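Local atomic coordinates of putative capsular polysaccharide biosynthesis protein (Streptococcus pneumoniae serotype 4, PDB entry 6EWJ), a protein that probably acts as a pyridoxal phosphate-dependent sugar aminotransferase in the biosynthesis of pneumococcal teichoic acid. Residues A341-A346 with V394-E399; V204-T209 with Q286-I291; E21-E26 with L278-S283. One frame throughout, in Å; residues are numbered along the deposited sequence.

The long helix 268-299 ties the three contacts together. Contacts 2 and 3 both lie on it, their centres about 13 Å apart, and they touch where Asn206 and Phe207 meet Tyr281. Contact 1 joins the end of helix 330-342 to helix 391-409, farther from the centre of the chain, and reaches contact 2 where Val394 packs on Ile291. Burial and chemistry change together. Contact 2, deepest of the three, stacks an amide on a guanidinium beside the predicted cofactor lysine. Contact 3 is a partly buried salt bridge to helix 21-31. Contact 1, also partly buried, is mostly hydrocarbon, with a single phenol bond to a helix end.

Contact 1: A341-A346 with V394-E399; sequences AKAGIA and VDYIIE
Tyr396 of helix 391-409 reaches across to the turn that ends helix 330-342, and its side chain can be followed outward from CB. With CG anti to the backbone N (chi1 178°), the ring is carried off the helix toward 341-346. One side of it runs past Ile345: CD2 lies 3.9 Å from Ile345 CD1, and CE2 comes closer, 3.6 Å from that same methyl, which approaches obliquely. Farther out, CE2 and CZ pass the carbonyl oxygen of Ala343. At the tip, OH donates a hydrogen bond of 2.6 Å to Ala343 O, which lies at the ring edge near its plane. The hydroxyl meets a lone pair of that oxygen in the carbonyl plane, at a C=O...OH angle of 133°, while Ala343 CB touches the OH at 3.6 Å. Beside the tyrosine, one helix position on, Ile345 CG2 packs on Ile397 CG1 at 3.9 Å, and Ile12 adds to the apolar cover of Tyr396 and Ile397.

The turn itself is a Schellman motif. Gly344, at positive phi, is its C-prime residue, with Gly344 N bonded to Ala341 O and Ile345 N to Leu340 O. Ala343 is the first residue to leave helical geometry, and its carbonyl is turned outward to the phenol. The single polar bond thus fixes where the phenol tip sits and gives this carbonyl a partner, while the apolar isoleucine contacts carry no such direction.

Contact 2: V204-T209 with Q286-I291; sequences VKNFTT and QRRKDI
The side-chain amide of Asn206 lies over one face of the Arg288 guanidinium, the two planes 27° apart and stacked. Asn206 OD1 sits above the centre of the group, 3.0 Å from Arg288 CZ, and Asn206 CG follows at 3.4 Å from Arg288 NE. Farther back, Asn206 ND2 rests against the aliphatic part, 3.4 Å from Arg288 CD. Although OD1 is also close to the guanidinium nitrogens, it stands over their plane and the angles are too poor for hydrogen bonds. The polar ends find other partners: Asn206 OD1 bonds His319 ND1, and Arg288 NH1 bonds the carbonyl of Arg318.

Arg288 reaches the loop from helix 268-299 with its chain extended from CG to NE (chi2 178°, chi3 164°). The loop, between strands 196-200 and 213-217, carries Lys205, the predicted attachment point for pyridoxal phosphate in this aminotransferase of the DegT/DnrJ/EryC1 family; no cofactor is attached here. Asn206 is the next residue after this predicted cofactor lysine, and its side chain lies about 7 Å from that of His179, a cofactor-binding residue.

A water makes a second link. It donates to Val204 O at 2.8 Å and accepts from Arg288 NH2 at 2.9 Å, so the backbone just before Lys205 is also tied to the arginine. The positive guanidinium would be expected to polarise the Asn206 carbonyl, whose oxygen faces it. On the helix side, Leu285 also packs against Asn206.

Contact 3: E21-E26 with L278-S283; sequences EAEITE and LDRYPS
Glu23 OE2 is gripped by two donors from helix 268-299: Arg280 NH1, at 2.9 Å in a salt bridge, and Gln277 NE2. The arginine bond is fairly straight, with an N-H...O angle of 160°, and OE2 lies at the guanidinium edge, near its plane. Relative to the carboxylate, NH1 comes in on the syn side but 23° out of plane. The two flat groups stand almost perpendicular, at 87°, so this is a one-oxygen bridge and not a paired, side-by-side one. Arg280 CD also comes within 3.4 Å of Glu23 OE2.

Both side chains bend to meet. Glu23 turns at chi2, while Arg280 bends at chi3, which brings NH1 round to Glu23 OE2. The other oxygen, Glu23 OE1, is held by Thr20 OG1, and Arg280 NH2 forms a salt bridge with Asp18, so each charged group has partners on more than one atom. Within helix 268-299, Ser283 OG returns a 2.6 Å bond to Arg280 O near the kink at Pro282.

Away from the annotated sites, this is an interhelical salt bridge, joining the N-terminal helix 21-31 to the long helix 268-299 in the fold of the PLP-dependent aminotransferases, to which the DegT/DnrJ/EryC1 family belongs.

Contact 1: A341-A346 with V394-E399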
ATOM      1  N   ALA A 341      26.623  22.157   3.144  1.00 34.14           N
ATOM      2  CA  ALA A 341      25.555  22.351   4.115  1.00 34.98           C
ATOM      3  C   ALA A 341      25.752  23.629   4.954  1.00 37.32           C
ATOM      4  O   ALA A 341      24.807  24.381   5.156  1.00 36.60           O
ATOM      5  CB  ALA A 341      25.434  21.134   5.010  1.00 34.51           C
ATOM      6  N   LYS A 342      26.992  23.913   5.365  1.00 39.03           N
ATOM      7  CA  LYS A 342      27.304  25.181   6.058  1.00 41.69           C
ATOM      8  C   LYS A 342      27.067  26.408   5.199  1.00 42.17           C
ATOM      9  O   LYS A 342      26.829  27.495   5.725  1.00 42.80           O
ATOM     10  CB  LYS A 342      28.747  25.204   6.562  1.00 43.97           C
ATOM     11  CG  LYS A 342      28.995  24.264   7.720  1.00 45.09           C
ATOM     12  CD  LYS A 342      30.442  24.342   8.174  1.00 47.55           C
ATOM     13  CE  LYS A 342      30.810  23.131   9.014  1.00 48.22           C
ATOM     14  NZ  LYS A 342      32.291  22.996   9.081  1.00 49.60           N
ATOM     15  N   ALA A 343      27.161  26.229   3.879  1.00 41.01           N
ATOM     16  CA  ALA A 343      26.937  27.301   2.913  1.00 41.27           C
ATOM     17  C   ALA A 343      25.450  27.384   2.468  1.00 40.41           C
ATOM     18  O   ALA A 343      25.129  28.115   1.543  1.00 40.43           O
ATOM     19  CB  ALA A 343      27.865  27.103   1.714  1.00 40.89           C
ATOM     20  N   GLY A 344      24.561  26.645   3.132  1.00 39.85           N
ATOM     21  CA  GLY A 344      23.124  26.685   2.850  1.00 38.87           C
ATOM     22  C   GLY A 344      22.708  25.908   1.619  1.00 37.38           C
ATOM     23  O   GLY A 344      21.714  26.255   0.977  1.00 38.28           O
ATOM     24  N   ILE A 345      23.479  24.866   1.281  1.00 35.80           N
ATOM     25  CA  ILE A 345      23.207  24.010   0.131  1.00 33.95           C
ATOM     26  C   ILE A 345      23.033  22.555   0.544  1.00 31.91           C
ATOM     27  O   ILE A 345      24.010  21.894   0.926  1.00 31.39           O
ATOM     28  CB  ILE A 345      24.353  24.102  -0.907  1.00 34.34           C
ATOM     29  CG1 ILE A 345      24.500  25.540  -1.396  1.00 35.68           C
ATOM     30  CG2 ILE A 345      24.074  23.194  -2.096  1.00 33.70           C
ATOM     31  CD1 ILE A 345      25.798  25.818  -2.110  1.00 36.64           C
ATOM     32  N   ALA A 346      21.808  22.057   0.404  1.00 30.60           N
ATOM     33  CA  ALA A 346      21.489  20.655   0.660  1.00 29.64           C
ATOM     34  C   ALA A 346      22.015  19.805  -0.508  1.00 28.47           C
ATOM     35  O   ALA A 346      22.090  20.272  -1.651  1.00 28.98           O
ATOM     36  CB  ALA A 346      19.984  20.456   0.829  1.00 29.05           C
ATOM     37  N   VAL A 394      21.132  28.442  -8.405  1.00 36.53           N
ATOM     38  CA  VAL A 394      21.944  27.555  -9.230  1.00 35.66           C
ATOM     39  C   VAL A 394      23.376  28.145  -9.386  1.00 36.69           C
ATOM     40  O   VAL A 394      24.365  27.444  -9.190  1.00 34.96           O
ATOM     41  CB  VAL A 394      21.304  27.250 -10.612  1.00 35.18           C
ATOM     42  CG1 VAL A 394      22.229  26.375 -11.456  1.00 34.67           C
ATOM     43  CG2 VAL A 394      19.965  26.529 -10.477  1.00 34.09           C
ATOM     44  N   ASP A 395      23.449  29.436  -9.701  1.00 38.82           N
ATOM     45  CA  ASP A 395      24.739  30.145  -9.828  1.00 40.52           C
ATOM     46  C   ASP A 395      25.526  30.079  -8.530  1.00 40.71           C
ATOM     47  O   ASP A 395      26.731  29.825  -8.537  1.00 41.46           O
ATOM     48  CB  ASP A 395      24.529  31.596 -10.252  1.00 42.47           C
ATOM     49  CG  ASP A 395      24.044  31.715 -11.693  1.00 42.94           C
ATOM     50  OD1 ASP A 395      24.050  30.714 -12.454  1.00 42.21           O
ATOM     51  OD2 ASP A 395      23.660  32.825 -12.079  1.00 45.39           O
ATOM     52  N   TYR A 396      24.826  30.277  -7.423  1.00 40.20           N
ATOM     53  CA  TYR A 396      25.427  30.149  -6.095  1.00 39.93           C
ATOM     54  C   TYR A 396      25.953  28.733  -5.815  1.00 37.45           C
ATOM     55  O   TYR A 396      27.069  28.592  -5.318  1.00 37.63           O
ATOM     56  CB  TYR A 396      24.428  30.592  -5.024  1.00 40.34           C
ATOM     57  CG  TYR A 396      24.950  30.443  -3.622  1.00 41.05           C
ATOM     58  CD1 TYR A 396      25.885  31.336  -3.105  1.00 42.60           C
ATOM     59  CD2 TYR A 396      24.498  29.397  -2.799  1.00 40.36           C
ATOM     60  CE1 TYR A 396      26.362  31.203  -1.802  1.00 43.04           C
ATOM     61  CE2 TYR A 396      24.958  29.254  -1.507  1.00 40.51           C
ATOM     62  CZ  TYR A 396      25.891  30.153  -1.010  1.00 42.06           C
ATOM     63  OH  TYR A 396      26.348  29.997   0.271  1.00 41.79           O
ATOM     64  N   ILE A 397      25.180  27.706  -6.168  1.00 34.90           N
ATOM     65  CA  ILE A 397      25.609  26.302  -5.976  1.00 33.09           C
ATOM     66  C   ILE A 397      26.854  26.002  -6.838  1.00 33.25           C
ATOM     67  O   ILE A 397      27.817  25.414  -6.354  1.00 32.87           O
ATOM     68  CB  ILE A 397      24.459  25.297  -6.280  1.00 31.68           C
ATOM     69  CG1 ILE A 397      23.362  25.409  -5.205  1.00 31.14           C
ATOM     70  CG2 ILE A 397      24.955  23.863  -6.310  1.00 30.19           C
ATOM     71  CD1 ILE A 397      22.028  24.809  -5.587  1.00 30.13           C
ATOM     72  N   ILE A 398      26.831  26.419  -8.099  1.00 33.16           N
ATOM     73  CA  ILE A 398      27.995  26.249  -8.991  1.00 33.43           C
ATOM     74  C   ILE A 398      29.281  26.818  -8.358  1.00 34.85           C
ATOM     75  O   ILE A 398      30.269  26.121  -8.161  1.00 34.40           O
ATOM     76  CB  ILE A 398      27.728  26.907 -10.371  1.00 33.73           C
ATOM     77  CG1 ILE A 398      26.683  26.113 -11.139  1.00 32.23           C
ATOM     78  CG2 ILE A 398      29.012  26.984 -11.230  1.00 34.11           C
ATOM     79  CD1 ILE A 398      26.079  26.888 -12.288  1.00 33.05           C
ATOM     80  N   GLU A 399      29.235  28.101  -8.029  1.00 36.79           N
ATOM     81  CA  GLU A 399      30.422  28.770  -7.587  1.00 38.72           C
ATOM     82  C   GLU A 399      30.859  28.248  -6.171  1.00 38.30           C
ATOM     83  O   GLU A 399      32.049  28.003  -5.960  1.00 38.20           O
ATOM     84  CB  GLU A 399      30.397  30.281  -7.907  1.00 40.87           C
ATOM     85  CG  GLU A 399      29.673  31.045  -6.882  1.00 42.35           C
ATOM     86  CD  GLU A 399      30.599  31.424  -5.727  1.00 43.84           C
ATOM     87  OE1 GLU A 399      31.149  30.510  -5.069  1.00 44.36           O
ATOM     88  OE2 GLU A 399      30.813  32.640  -5.503  1.00 45.77           O
TER

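Contact 2: V204-T209 with Q286-I291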
ATOM      1  N   VAL A 204       9.278  13.478  -3.816  1.00 21.00           N
ATOM      2  CA  VAL A 204      10.538  14.040  -4.229  1.00 21.80           C
ATOM      3  C   VAL A 204      10.851  13.804  -5.729  1.00 22.38           C
ATOM      4  O   VAL A 204      11.911  14.221  -6.195  1.00 22.88           O
ATOM      5  CB  VAL A 204      11.736  13.588  -3.329  1.00 21.76           C
ATOM      6  CG1 VAL A 204      11.406  13.755  -1.845  1.00 22.28           C
ATOM      7  CG2 VAL A 204      12.203  12.148  -3.594  1.00 20.81           C
ATOM      8  N   LYS A 205       9.930  13.178  -6.471  1.00 22.40           N
ATOM      9  CA  LYS A 205      10.171  12.828  -7.879  1.00 22.58           C
ATOM     10  C   LYS A 205       9.745  13.958  -8.847  1.00 22.30           C
ATOM     11  O   LYS A 205       9.138  14.964  -8.403  1.00 22.72           O
ATOM     12  CB  LYS A 205       9.525  11.478  -8.206  1.00 22.24           C
ATOM     13  CG  LYS A 205      10.526  10.363  -8.331  1.00 22.90           C
ATOM     14  CD  LYS A 205      11.200  10.094  -7.009  1.00 22.80           C
ATOM     15  CE  LYS A 205      12.204   9.006  -7.066  1.00 22.93           C
ATOM     16  NZ  LYS A 205      12.803   8.799  -5.735  1.00 23.38           N
ATOM     17  N   ASN A 206      10.154  13.884 -10.123  1.00 21.94           N
ATOM     18  CA  ASN A 206       9.839  14.950 -11.072  1.00 22.37           C
ATOM     19  C   ASN A 206       8.335  15.197 -11.189  1.00 22.13           C
ATOM     20  O   ASN A 206       7.900  16.337 -11.383  1.00 24.11           O
ATOM     21  CB  ASN A 206      10.308  14.641 -12.490  1.00 23.00           C
ATOM     22  CG  ASN A 206      11.793  14.850 -12.698  1.00 23.60           C
ATOM     23  OD1 ASN A 206      12.559  14.871 -11.726  1.00 23.53           O
ATOM     24  ND2 ASN A 206      12.214  14.937 -13.980  1.00 24.02           N
ATOM     25  N   PHE A 207       7.575  14.121 -11.120  1.00 20.92           N
ATOM     26  CA  PHE A 207       6.094  14.099 -11.254  1.00 20.64           C
ATOM     27  C   PHE A 207       5.645  13.471  -9.965  1.00 20.09           C
ATOM     28  O   PHE A 207       6.078  12.390  -9.631  1.00 19.53           O
ATOM     29  CB  PHE A 207       5.772  13.219 -12.490  1.00 20.66           C
ATOM     30  CG  PHE A 207       4.285  12.946 -12.723  1.00 20.66           C
ATOM     31  CD1 PHE A 207       3.588  12.005 -11.948  1.00 20.28           C
ATOM     32  CD2 PHE A 207       3.629  13.542 -13.787  1.00 21.59           C
ATOM     33  CE1 PHE A 207       2.238  11.723 -12.195  1.00 20.53           C
ATOM     34  CE2 PHE A 207       2.304  13.262 -14.025  1.00 21.21           C
ATOM     35  CZ  PHE A 207       1.597  12.374 -13.228  1.00 20.79           C
ATOM     36  N   THR A 208       4.778  14.158  -9.203  1.00 20.61           N
ATOM     37  CA  THR A 208       4.442  13.706  -7.887  1.00 20.41           C
ATOM     38  C   THR A 208       2.951  13.606  -7.623  1.00 20.81           C
ATOM     39  O   THR A 208       2.148  14.444  -8.043  1.00 21.62           O
ATOM     40  CB  THR A 208       5.130  14.541  -6.784  1.00 20.40           C
ATOM     41  OG1 THR A 208       5.039  13.824  -5.552  1.00 20.56           O
ATOM     42  CG2 THR A 208       4.523  15.885  -6.622  1.00 21.23           C
ATOM     43  N   THR A 209       2.604  12.562  -6.901  1.00 20.38           N
ATOM     44  CA  THR A 209       1.274  12.499  -6.268  1.00 20.68           C
ATOM     45  C   THR A 209       1.440  12.351  -4.768  1.00 21.13           C
ATOM     46  O   THR A 209       0.569  11.758  -4.121  1.00 21.54           O
ATOM     47  CB  THR A 209       0.435  11.343  -6.897  1.00 19.99           C
ATOM     48  OG1 THR A 209       1.059  10.074  -6.643  1.00 19.68           O
ATOM     49  CG2 THR A 209       0.268  11.534  -8.361  1.00 20.06           C
ATOM     50  N   GLN A 286      11.055  21.244 -19.075  1.00 30.37           N
ATOM     51  CA  GLN A 286      11.812  22.324 -19.729  1.00 31.26           C
ATOM     52  C   GLN A 286      12.646  23.089 -18.706  1.00 31.09           C
ATOM     53  O   GLN A 286      13.843  23.286 -18.907  1.00 30.28           O
ATOM     54  CB  GLN A 286      10.870  23.271 -20.503  1.00 32.43           C
ATOM     55  CG  GLN A 286      11.595  24.400 -21.254  1.00 34.05           C
ATOM     56  CD  GLN A 286      12.606  23.888 -22.271  1.00 34.31           C
ATOM     57  OE1 GLN A 286      12.294  23.015 -23.078  1.00 33.94           O
ATOM     58  NE2 GLN A 286      13.837  24.393 -22.207  1.00 35.33           N
ATOM     59  N   ARG A 287      12.028  23.465 -17.586  1.00 31.30           N
ATOM     60  CA  ARG A 287      12.762  24.118 -16.497  1.00 32.04           C
ATOM     61  C   ARG A 287      13.946  23.274 -16.000  1.00 30.88           C
ATOM     62  O   ARG A 287      15.049  23.804 -15.826  1.00 32.43           O
ATOM     63  CB  ARG A 287      11.855  24.461 -15.315  1.00 32.58           C
ATOM     64  CG  ARG A 287      12.545  25.214 -14.170  1.00 33.20           C
ATOM     65  CD  ARG A 287      13.202  26.518 -14.588  1.00 35.10           C
ATOM     66  NE  ARG A 287      13.970  27.084 -13.479  1.00 36.14           N
ATOM     67  CZ  ARG A 287      15.080  27.825 -13.583  1.00 37.46           C
ATOM     68  NH1 ARG A 287      15.592  28.165 -14.774  1.00 39.11           N
ATOM     69  NH2 ARG A 287      15.673  28.280 -12.479  1.00 37.91           N
ATOM     70  N   ARG A 288      13.763  21.967 -15.869  1.00 29.61           N
ATOM     71  CA  ARG A 288      14.866  21.090 -15.427  1.00 29.03           C
ATOM     72  C   ARG A 288      16.028  21.074 -16.454  1.00 29.79           C
ATOM     73  O   ARG A 288      17.224  21.052 -16.089  1.00 29.13           O
ATOM     74  CB  ARG A 288      14.379  19.670 -15.171  1.00 27.65           C
ATOM     75  CG  ARG A 288      13.455  19.612 -13.989  1.00 27.01           C
ATOM     76  CD  ARG A 288      12.891  18.219 -13.724  1.00 25.95           C
ATOM     77  NE  ARG A 288      12.334  18.178 -12.365  1.00 25.25           N
ATOM     78  CZ  ARG A 288      12.977  17.786 -11.255  1.00 24.55           C
ATOM     79  NH1 ARG A 288      14.234  17.340 -11.278  1.00 23.75           N
ATOM     80  NH2 ARG A 288      12.339  17.811 -10.103  1.00 24.18           N
ATOM     81  N   LYS A 289      15.662  21.082 -17.732  1.00 30.54           N
ATOM     82  CA  LYS A 289      16.641  21.183 -18.813  1.00 31.64           C
ATOM     83  C   LYS A 289      17.504  22.438 -18.660  1.00 32.20           C
ATOM     84  O   LYS A 289      18.741  22.369 -18.696  1.00 32.51           O
ATOM     85  CB  LYS A 289      15.927  21.151 -20.169  1.00 32.85           C
ATOM     86  CG  LYS A 289      16.909  21.222 -21.329  1.00 34.18           C
ATOM     87  CD  LYS A 289      16.205  21.446 -22.664  1.00 35.80           C
ATOM     88  CE  LYS A 289      16.871  20.579 -23.757  1.00 36.50           C
ATOM     89  NZ  LYS A 289      16.012  20.458 -24.983  1.00 37.29           N
ATOM     90  N   ASP A 290      16.841  23.576 -18.495  1.00 32.56           N
ATOM     91  CA  ASP A 290      17.515  24.866 -18.318  1.00 32.89           C
ATOM     92  C   ASP A 290      18.439  24.893 -17.101  1.00 31.88           C
ATOM     93  O   ASP A 290      19.510  25.500 -17.172  1.00 32.09           O
ATOM     94  CB  ASP A 290      16.498  25.990 -18.181  1.00 34.04           C
ATOM     95  CG  ASP A 290      15.644  26.196 -19.435  1.00 34.88           C
ATOM     96  OD1 ASP A 290      15.899  25.605 -20.508  1.00 34.86           O
ATOM     97  OD2 ASP A 290      14.654  26.946 -19.308  1.00 36.37           O
ATOM     98  N   ILE A 291      18.020  24.287 -15.980  1.00 30.46           N
ATOM     99  CA  ILE A 291      18.886  24.198 -14.799  1.00 29.68           C
ATOM    100  C   ILE A 291      20.084  23.311 -15.109  1.00 28.78           C
ATOM    101  O   ILE A 291      21.197  23.664 -14.746  1.00 29.32           O
ATOM    102  CB  ILE A 291      18.140  23.670 -13.548  1.00 29.19           C
ATOM    103  CG1 ILE A 291      17.102  24.707 -13.099  1.00 29.72           C
ATOM    104  CG2 ILE A 291      19.111  23.376 -12.394  1.00 28.93           C
ATOM    105  CD1 ILE A 291      16.007  24.135 -12.260  1.00 28.75           C
TER
HETATM  106  O   HOH W   1      12.661  16.506  -7.536  1.00 28.27           O

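Contact 3: E21-E26 with L278-S283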
ATOM      1  N   GLU A  21      -1.920  26.042  -7.145  1.00 34.10           N
ATOM      2  CA  GLU A  21      -3.367  26.046  -6.918  1.00 34.63           C
ATOM      3  C   GLU A  21      -4.176  25.081  -7.806  1.00 31.93           C
ATOM      4  O   GLU A  21      -5.256  24.659  -7.405  1.00 30.62           O
ATOM      5  CB  GLU A  21      -3.934  27.480  -7.004  1.00 38.07           C
ATOM      6  CG  GLU A  21      -3.459  28.402  -5.870  1.00 40.75           C
ATOM      7  CD  GLU A  21      -3.900  27.970  -4.478  1.00 42.41           C
ATOM      8  OE1 GLU A  21      -5.047  27.465  -4.321  1.00 43.47           O
ATOM      9  OE2 GLU A  21      -3.076  28.088  -3.540  1.00 44.88           O
ATOM     10  N   ALA A  22      -3.694  24.779  -9.014  1.00 30.21           N
ATOM     11  CA  ALA A  22      -4.403  23.855  -9.910  1.00 28.84           C
ATOM     12  C   ALA A  22      -4.496  22.455  -9.291  1.00 26.90           C
ATOM     13  O   ALA A  22      -5.527  21.826  -9.359  1.00 26.06           O
ATOM     14  CB  ALA A  22      -3.751  23.793 -11.282  1.00 28.67           C
ATOM     15  N   GLU A  23      -3.407  21.979  -8.694  1.00 25.88           N
ATOM     16  CA  GLU A  23      -3.432  20.712  -7.979  1.00 24.65           C
ATOM     17  C   GLU A  23      -4.454  20.764  -6.862  1.00 24.23           C
ATOM     18  O   GLU A  23      -5.219  19.831  -6.678  1.00 24.49           O
ATOM     19  CB  GLU A  23      -2.064  20.351  -7.372  1.00 24.21           C
ATOM     20  CG  GLU A  23      -1.046  19.761  -8.372  1.00 23.88           C
ATOM     21  CD  GLU A  23      -0.234  20.820  -9.129  1.00 24.59           C
ATOM     22  OE1 GLU A  23      -0.480  22.034  -8.936  1.00 25.69           O
ATOM     23  OE2 GLU A  23       0.688  20.429  -9.876  1.00 24.05           O
ATOM     24  N   ILE A  24      -4.421  21.843  -6.101  1.00 24.67           N
ATOM     25  CA  ILE A  24      -5.279  21.953  -4.933  1.00 25.04           C
ATOM     26  C   ILE A  24      -6.757  21.925  -5.348  1.00 25.20           C
ATOM     27  O   ILE A  24      -7.537  21.171  -4.766  1.00 24.38           O
ATOM     28  CB  ILE A  24      -4.937  23.186  -4.100  1.00 26.25           C
ATOM     29  CG1 ILE A  24      -3.471  23.091  -3.601  1.00 25.95           C
ATOM     30  CG2 ILE A  24      -5.903  23.313  -2.928  1.00 26.76           C
ATOM     31  CD1 ILE A  24      -2.921  24.388  -3.034  1.00 27.13           C
ATOM     32  N   THR A  25      -7.098  22.661  -6.411  1.00 25.58           N
ATOM     33  CA  THR A  25      -8.478  22.682  -6.907  1.00 26.27           C
ATOM     34  C   THR A  25      -8.941  21.324  -7.398  1.00 25.36           C
ATOM     35  O   THR A  25     -10.066  20.933  -7.132  1.00 25.04           O
ATOM     36  CB  THR A  25      -8.650  23.729  -7.998  1.00 27.32           C
ATOM     37  N   GLU A  26      -8.065  20.597  -8.102  1.00 24.99           N
ATOM     38  CA  GLU A  26      -8.397  19.268  -8.631  1.00 24.52           C
ATOM     39  C   GLU A  26      -8.646  18.280  -7.476  1.00 23.74           C
ATOM     40  O   GLU A  26      -9.594  17.490  -7.525  1.00 23.75           O
ATOM     41  CB  GLU A  26      -7.300  18.748  -9.553  1.00 24.71           C
ATOM     42  CG  GLU A  26      -7.705  17.542 -10.382  1.00 24.80           C
ATOM     43  CD  GLU A  26      -8.792  17.861 -11.370  1.00 26.15           C
ATOM     44  OE1 GLU A  26      -8.718  18.927 -11.987  1.00 27.63           O
ATOM     45  OE2 GLU A  26      -9.740  17.067 -11.519  1.00 26.48           O
ATOM     46  N   LEU A 278       0.645  16.106 -14.849  1.00 22.58           N
ATOM     47  CA  LEU A 278       0.835  15.650 -16.204  1.00 23.39           C
ATOM     48  C   LEU A 278       0.608  16.804 -17.214  1.00 24.55           C
ATOM     49  O   LEU A 278       1.389  16.943 -18.125  1.00 24.01           O
ATOM     50  CB  LEU A 278       0.004  14.403 -16.518  1.00 23.56           C
ATOM     51  CG  LEU A 278       0.401  13.738 -17.850  1.00 24.78           C
ATOM     52  CD1 LEU A 278       1.834  13.218 -17.859  1.00 24.46           C
ATOM     53  CD2 LEU A 278      -0.583  12.612 -18.140  1.00 25.15           C
ATOM     54  N   ASP A 279      -0.379  17.670 -16.985  1.00 25.50           N
ATOM     55  CA  ASP A 279      -0.560  18.906 -17.811  1.00 27.36           C
ATOM     56  C   ASP A 279       0.667  19.810 -17.704  1.00 28.14           C
ATOM     57  O   ASP A 279       1.192  20.323 -18.687  1.00 28.72           O
ATOM     58  CB  ASP A 279      -1.744  19.726 -17.318  1.00 27.99           C
ATOM     59  CG  ASP A 279      -3.068  19.051 -17.550  1.00 28.10           C
ATOM     60  OD1 ASP A 279      -3.139  18.042 -18.267  1.00 28.26           O
ATOM     61  OD2 ASP A 279      -4.049  19.531 -16.988  1.00 29.06           O
ATOM     62  N   ARG A 280       1.130  19.956 -16.461  1.00 27.82           N
ATOM     63  CA  ARG A 280       2.309  20.770 -16.156  1.00 28.01           C
ATOM     64  C   ARG A 280       3.639  20.186 -16.610  1.00 27.15           C
ATOM     65  O   ARG A 280       4.609  20.924 -16.682  1.00 27.37           O
ATOM     66  CB  ARG A 280       2.374  21.039 -14.634  1.00 27.90           C
ATOM     67  CG  ARG A 280       1.244  21.940 -14.165  1.00 28.64           C
ATOM     68  CD  ARG A 280       1.333  22.159 -12.681  1.00 28.59           C
ATOM     69  NE  ARG A 280       2.479  22.999 -12.410  1.00 28.62           N
ATOM     70  CZ  ARG A 280       3.217  22.977 -11.310  1.00 28.82           C
ATOM     71  NH1 ARG A 280       2.978  22.128 -10.307  1.00 28.11           N
ATOM     72  NH2 ARG A 280       4.242  23.825 -11.223  1.00 29.81           N
ATOM     73  N   TYR A 281       3.681  18.891 -16.921  1.00 26.19           N
ATOM     74  CA  TYR A 281       4.943  18.161 -17.049  1.00 25.81           C
ATOM     75  C   TYR A 281       5.921  18.616 -18.170  1.00 26.23           C
ATOM     76  O   TYR A 281       7.091  18.781 -17.878  1.00 25.13           O
ATOM     77  CB  TYR A 281       4.727  16.645 -17.099  1.00 24.92           C
ATOM     78  CG  TYR A 281       5.948  15.849 -16.603  1.00 24.36           C
ATOM     79  CD1 TYR A 281       6.517  16.124 -15.381  1.00 23.98           C
ATOM     80  CD2 TYR A 281       6.452  14.792 -17.349  1.00 24.01           C
ATOM     81  CE1 TYR A 281       7.635  15.423 -14.948  1.00 24.38           C
ATOM     82  CE2 TYR A 281       7.541  14.081 -16.947  1.00 23.78           C
ATOM     83  CZ  TYR A 281       8.130  14.380 -15.728  1.00 23.97           C
ATOM     84  OH  TYR A 281       9.201  13.670 -15.314  1.00 23.99           O
ATOM     85  N   PRO A 282       5.432  18.845 -19.425  1.00 28.11           N
ATOM     86  CA  PRO A 282       6.276  19.516 -20.432  1.00 28.97           C
ATOM     87  C   PRO A 282       6.993  20.761 -19.895  1.00 29.54           C
ATOM     88  O   PRO A 282       8.223  20.802 -19.988  1.00 30.33           O
ATOM     89  CB  PRO A 282       5.275  19.867 -21.557  1.00 30.69           C
ATOM     90  CG  PRO A 282       4.229  18.815 -21.441  1.00 29.93           C
ATOM     91  CD  PRO A 282       4.094  18.538 -19.967  1.00 28.61           C
ATOM     92  N   SER A 283       6.294  21.698 -19.240  1.00 29.64           N
ATOM     93  CA  SER A 283       6.953  22.902 -18.670  1.00 30.88           C
ATOM     94  C   SER A 283       7.969  22.595 -17.544  1.00 30.11           C
ATOM     95  O   SER A 283       9.033  23.236 -17.430  1.00 30.22           O
ATOM     96  CB  SER A 283       5.941  23.925 -18.154  1.00 31.87           C
ATOM     97  OG  SER A 283       5.316  23.455 -16.989  1.00 32.47           O
TER